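Local atomic coordinates of lactate racemase (Thermoanaerobacterium thermosaccharolyticum, PDB entry 2YJG), a protein that catalyses the interconversion of the D- and L-isomers of lactate, using a nickel pincer complex derived from nicotinic acid mononucleotide. Residues 296-308 with 412-424. Residues are numbered along the deposited sequence; the frame is centred on the assembly and turned at random.
Sequences SVKGMTAGEAACK and INVIPDGVSVIVR
Val423 spans the last turn of helix 293-305 with its two methyls: CG1 meets Ala305 CB at 3.7 Å, while CG2 lies 3.8 Å from Ala302 CB. The torsion explains this division, since chi1 of 176° sets CG1 opposite the backbone N and CG2 opposite the carbonyl carbon. An alanine here would remove both methyls and would probably open a gap beside Ala302 and Ala305. From 412-415, on the other side of the turn, Ile415 brings CD1 within 3.9 Å of Ala306 CB and near the carbonyl O of Ala302. Val421 CG2 reaches Ala302 CB at 4.0 Å, and the same CB comes close to Gly418 O, at 3.2 Å. Where Gly299 passes Gly418 their CA atoms are 4.1 Å apart, and a CB on Gly418 would fall tight against Gly299 CA. Next to this crossing, Val419 CG1 touches Lys298 CB at 4.2 Å. The lysine's extended chain then leads away, and NZ hydrogen-bonds to OE1 of Gln295; both residues probably bind the substrate. Asp417 OD1 accepts from Val419 N, an Asx turn, and from Ser420 N, completing an Asx motif. Helix 293-305 therefore packs against strands 412-415 and 422-425; its Met300 faces helix 357-369, while strand 271-277 meets Ala306 and Val423.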
loop_
_atom_site.group_PDB
_atom_site.type_symbol
_atom_site.label_atom_id
_atom_site.label_comp_id
_atom_site.label_asym_id
_atom_site.label_seq_id
_atom_site.Cartn_x
_atom_site.Cartn_y
_atom_site.Cartn_z
ATOM N N SER A 296 -14.214 25.765 -12.739
ATOM C CA SER A 296 -15.508 26.349 -13.193
ATOM C C SER A 296 -15.493 26.973 -14.589
ATOM O O SER A 296 -16.559 27.120 -15.214
ATOM C CB SER A 296 -15.988 27.391 -12.197
ATOM O OG SER A 296 -15.318 28.653 -12.380
ATOM N N VAL A 297 -14.302 27.285 -15.100
ATOM C CA VAL A 297 -14.169 27.647 -16.514
ATOM C C VAL A 297 -14.760 26.555 -17.423
ATOM O O VAL A 297 -15.253 26.881 -18.485
ATOM C CB VAL A 297 -12.714 27.936 -16.866
ATOM C CG1 VAL A 297 -12.538 28.438 -18.389
ATOM C CG2 VAL A 297 -12.121 28.978 -15.880
ATOM N N LYS A 298 -14.721 25.288 -17.036
ATOM C CA LYS A 298 -15.327 24.191 -17.843
ATOM C C LYS A 298 -16.839 24.366 -18.108
ATOM O O LYS A 298 -17.290 24.417 -19.298
ATOM C CB LYS A 298 -15.031 22.851 -17.243
ATOM C CG LYS A 298 -13.487 22.546 -17.156
ATOM C CD LYS A 298 -13.212 21.327 -16.367
ATOM C CE LYS A 298 -11.728 20.950 -16.372
ATOM N NZ LYS A 298 -11.472 19.628 -15.643
ATOM N N GLY A 299 -17.587 24.563 -17.033
ATOM C CA GLY A 299 -19.047 24.869 -17.104
ATOM C C GLY A 299 -19.307 26.171 -17.845
ATOM O O GLY A 299 -20.288 26.335 -18.566
ATOM N N MET A 300 -18.429 27.159 -17.662
ATOM C CA MET A 300 -18.611 28.400 -18.378
ATOM C C MET A 300 -18.560 28.260 -19.898
ATOM O O MET A 300 -19.252 29.026 -20.626
ATOM C CB MET A 300 -17.550 29.440 -17.991
ATOM C CG MET A 300 -17.527 29.846 -16.515
ATOM S SD MET A 300 -16.263 31.088 -16.222
ATOM C CE MET A 300 -16.309 31.117 -14.448
ATOM N N THR A 301 -17.733 27.319 -20.369
ATOM C CA THR A 301 -17.651 27.043 -21.823
ATOM C C THR A 301 -18.976 26.484 -22.370
ATOM O O THR A 301 -19.290 26.730 -23.529
ATOM C CB THR A 301 -16.496 26.082 -22.271
ATOM O OG1 THR A 301 -16.700 24.743 -21.797
ATOM C CG2 THR A 301 -15.075 26.662 -21.904
ATOM N N ALA A 302 -19.721 25.715 -21.552
ATOM C CA ALA A 302 -21.036 25.186 -21.962
ATOM C C ALA A 302 -21.958 26.410 -22.036
ATOM O O ALA A 302 -22.715 26.538 -22.988
ATOM C CB ALA A 302 -21.569 24.160 -20.930
ATOM N N GLY A 303 -21.847 27.309 -21.053
ATOM C CA GLY A 303 -22.479 28.634 -21.123
ATOM C C GLY A 303 -22.211 29.431 -22.392
ATOM O O GLY A 303 -23.144 29.965 -23.060
ATOM N N GLU A 304 -20.924 29.547 -22.734
ATOM C CA GLU A 304 -20.473 30.315 -23.852
ATOM C C GLU A 304 -21.155 29.851 -25.140
ATOM O O GLU A 304 -21.590 30.673 -25.922
ATOM C CB GLU A 304 -18.965 30.087 -24.029
ATOM C CG GLU A 304 -18.271 30.861 -25.155
ATOM C CD GLU A 304 -16.795 30.419 -25.289
ATOM O OE1 GLU A 304 -16.484 29.285 -24.922
ATOM O OE2 GLU A 304 -15.949 31.191 -25.799
ATOM N N ALA A 305 -21.184 28.544 -25.347
ATOM C CA ALA A 305 -21.750 27.924 -26.503
ATOM C C ALA A 305 -23.279 28.123 -26.628
ATOM O O ALA A 305 -23.790 28.121 -27.748
ATOM C CB ALA A 305 -21.386 26.468 -26.513
ATOM N N ALA A 306 -23.970 28.360 -25.514
ATOM C CA ALA A 306 -25.423 28.621 -25.519
ATOM C C ALA A 306 -25.812 30.053 -25.370
ATOM O O ALA A 306 -27.019 30.336 -25.205
ATOM C CB ALA A 306 -26.113 27.817 -24.392
ATOM N N CYS A 307 -24.831 30.964 -25.387
ATOM C CA CYS A 307 -25.065 32.364 -25.140
ATOM C C CYS A 307 -24.807 33.173 -26.431
ATOM O O CYS A 307 -23.889 32.874 -27.202
ATOM C CB CYS A 307 -24.145 32.806 -24.015
ATOM S SG CYS A 307 -24.554 34.301 -23.223
ATOM N N LYS A 308 -25.665 34.154 -26.694
ATOM C CA LYS A 308 -25.426 35.133 -27.728
ATOM C C LYS A 308 -24.218 36.029 -27.364
ATOM O O LYS A 308 -23.945 36.306 -26.194
ATOM C CB LYS A 308 -26.676 36.016 -27.890
ATOM C CG LYS A 308 -27.881 35.329 -28.524
ATOM C CD LYS A 308 -28.962 36.395 -28.755
ATOM C CE LYS A 308 -30.372 35.821 -28.684
ATOM N NZ LYS A 308 -31.443 36.909 -28.653
ATOM N N ILE A 412 -34.001 32.575 -21.481
ATOM C CA ILE A 412 -32.846 32.132 -20.748
ATOM C C ILE A 412 -32.656 30.694 -21.048
ATOM O O ILE A 412 -33.608 29.884 -20.965
ATOM C CB ILE A 412 -33.076 32.225 -19.204
ATOM C CG1 ILE A 412 -33.393 33.644 -18.766
ATOM C CG2 ILE A 412 -31.866 31.699 -18.394
ATOM C CD1 ILE A 412 -34.044 33.701 -17.364
ATOM N N ASN A 413 -31.426 30.329 -21.362
ATOM C CA ASN A 413 -31.087 28.945 -21.489
ATOM C C ASN A 413 -30.679 28.416 -20.120
ATOM O O ASN A 413 -29.826 29.009 -19.489
ATOM C CB ASN A 413 -29.935 28.750 -22.497
ATOM C CG ASN A 413 -30.385 28.619 -23.959
ATOM O OD1 ASN A 413 -29.612 28.928 -24.894
ATOM N ND2 ASN A 413 -31.571 28.094 -24.171
ATOM N N VAL A 414 -31.211 27.273 -19.680
ATOM C CA VAL A 414 -30.811 26.643 -18.396
ATOM C C VAL A 414 -30.103 25.354 -18.646
ATOM O O VAL A 414 -30.660 24.434 -19.243
ATOM C CB VAL A 414 -32.044 26.384 -17.449
ATOM C CG1 VAL A 414 -31.576 25.759 -16.092
ATOM C CG2 VAL A 414 -32.804 27.714 -17.207
ATOM N N ILE A 415 -28.847 25.259 -18.211
ATOM C CA ILE A 415 -28.068 24.066 -18.410
ATOM C C ILE A 415 -27.687 23.627 -16.995
ATOM O O ILE A 415 -26.666 24.092 -16.466
ATOM C CB ILE A 415 -26.779 24.350 -19.180
ATOM C CG1 ILE A 415 -27.067 25.204 -20.448
ATOM C CG2 ILE A 415 -26.072 23.018 -19.497
ATOM C CD1 ILE A 415 -25.837 25.426 -21.370
ATOM N N PRO A 416 -28.499 22.756 -16.373
ATOM C CA PRO A 416 -28.280 22.562 -14.933
ATOM C C PRO A 416 -26.909 22.007 -14.539
ATOM O O PRO A 416 -26.386 22.397 -13.499
ATOM C CB PRO A 416 -29.406 21.622 -14.487
ATOM C CG PRO A 416 -30.396 21.537 -15.706
ATOM C CD PRO A 416 -29.699 22.062 -16.902
ATOM N N ASP A 417 -26.327 21.147 -15.362
ATOM C CA ASP A 417 -24.965 20.669 -15.168
ATOM C C ASP A 417 -24.073 20.988 -16.389
ATOM O O ASP A 417 -24.090 20.298 -17.427
ATOM C CB ASP A 417 -24.980 19.198 -14.876
ATOM C CG ASP A 417 -23.569 18.623 -14.574
ATOM O OD1 ASP A 417 -22.544 19.236 -14.963
ATOM O OD2 ASP A 417 -23.504 17.545 -13.945
ATOM N N GLY A 418 -23.340 22.083 -16.251
ATOM C CA GLY A 418 -22.484 22.603 -17.295
ATOM C C GLY A 418 -21.285 21.742 -17.702
ATOM O O GLY A 418 -20.756 21.894 -18.800
ATOM N N VAL A 419 -20.817 20.883 -16.811
ATOM C CA VAL A 419 -19.575 20.108 -17.083
ATOM C C VAL A 419 -19.818 18.785 -17.735
ATOM O O VAL A 419 -18.894 18.194 -18.333
ATOM C CB VAL A 419 -18.774 19.791 -15.814
ATOM C CG1 VAL A 419 -18.204 20.989 -15.316
ATOM C CG2 VAL A 419 -19.612 19.127 -14.749
ATOM N N SER A 420 -21.044 18.302 -17.628
ATOM C CA SER A 420 -21.447 17.031 -18.199
ATOM C C SER A 420 -21.936 17.040 -19.672
ATOM O O SER A 420 -22.151 15.984 -20.240
ATOM C CB SER A 420 -22.596 16.470 -17.354
ATOM O OG SER A 420 -23.794 17.266 -17.507
ATOM N N VAL A 421 -22.164 18.196 -20.270
ATOM C CA VAL A 421 -22.771 18.278 -21.558
ATOM C C VAL A 421 -21.780 18.725 -22.646
ATOM O O VAL A 421 -20.729 19.342 -22.353
ATOM C CB VAL A 421 -23.965 19.273 -21.517
ATOM C CG1 VAL A 421 -25.090 18.745 -20.576
ATOM C CG2 VAL A 421 -23.536 20.658 -21.066
ATOM N N ILE A 422 -22.187 18.465 -23.893
ATOM C CA ILE A 422 -21.565 18.998 -25.089
ATOM C C ILE A 422 -22.634 19.877 -25.697
ATOM O O ILE A 422 -23.649 19.368 -26.220
ATOM C CB ILE A 422 -21.174 17.869 -26.100
ATOM C CG1 ILE A 422 -20.114 16.939 -25.470
ATOM C CG2 ILE A 422 -20.627 18.396 -27.412
ATOM C CD1 ILE A 422 -20.118 15.629 -26.183
ATOM N N VAL A 423 -22.407 21.193 -25.670
ATOM C CA VAL A 423 -23.434 22.112 -26.188
ATOM C C VAL A 423 -23.182 22.335 -27.690
ATOM O O VAL A 423 -22.140 22.850 -28.063
ATOM C CB VAL A 423 -23.448 23.435 -25.456
ATOM C CG1 VAL A 423 -24.526 24.464 -26.117
ATOM C CG2 VAL A 423 -23.714 23.244 -23.969
ATOM N N ARG A 424 -24.177 21.994 -28.509
ATOM C CA ARG A 424 -24.144 22.166 -29.918
ATOM C C ARG A 424 -25.164 23.214 -30.285
ATOM O O ARG A 424 -26.302 23.121 -29.864
ATOM C CB ARG A 424 -24.489 20.831 -30.533
ATOM C CG ARG A 424 -24.479 20.750 -32.051
ATOM C CD ARG A 424 -25.655 19.847 -32.494
ATOM N NE ARG A 424 -25.848 19.692 -33.943
ATOM C CZ ARG A 424 -26.684 20.411 -34.702
ATOM N NH1 ARG A 424 -27.447 21.389 -34.195
ATOM N NH2 ARG A 424 -26.764 20.147 -36.011
#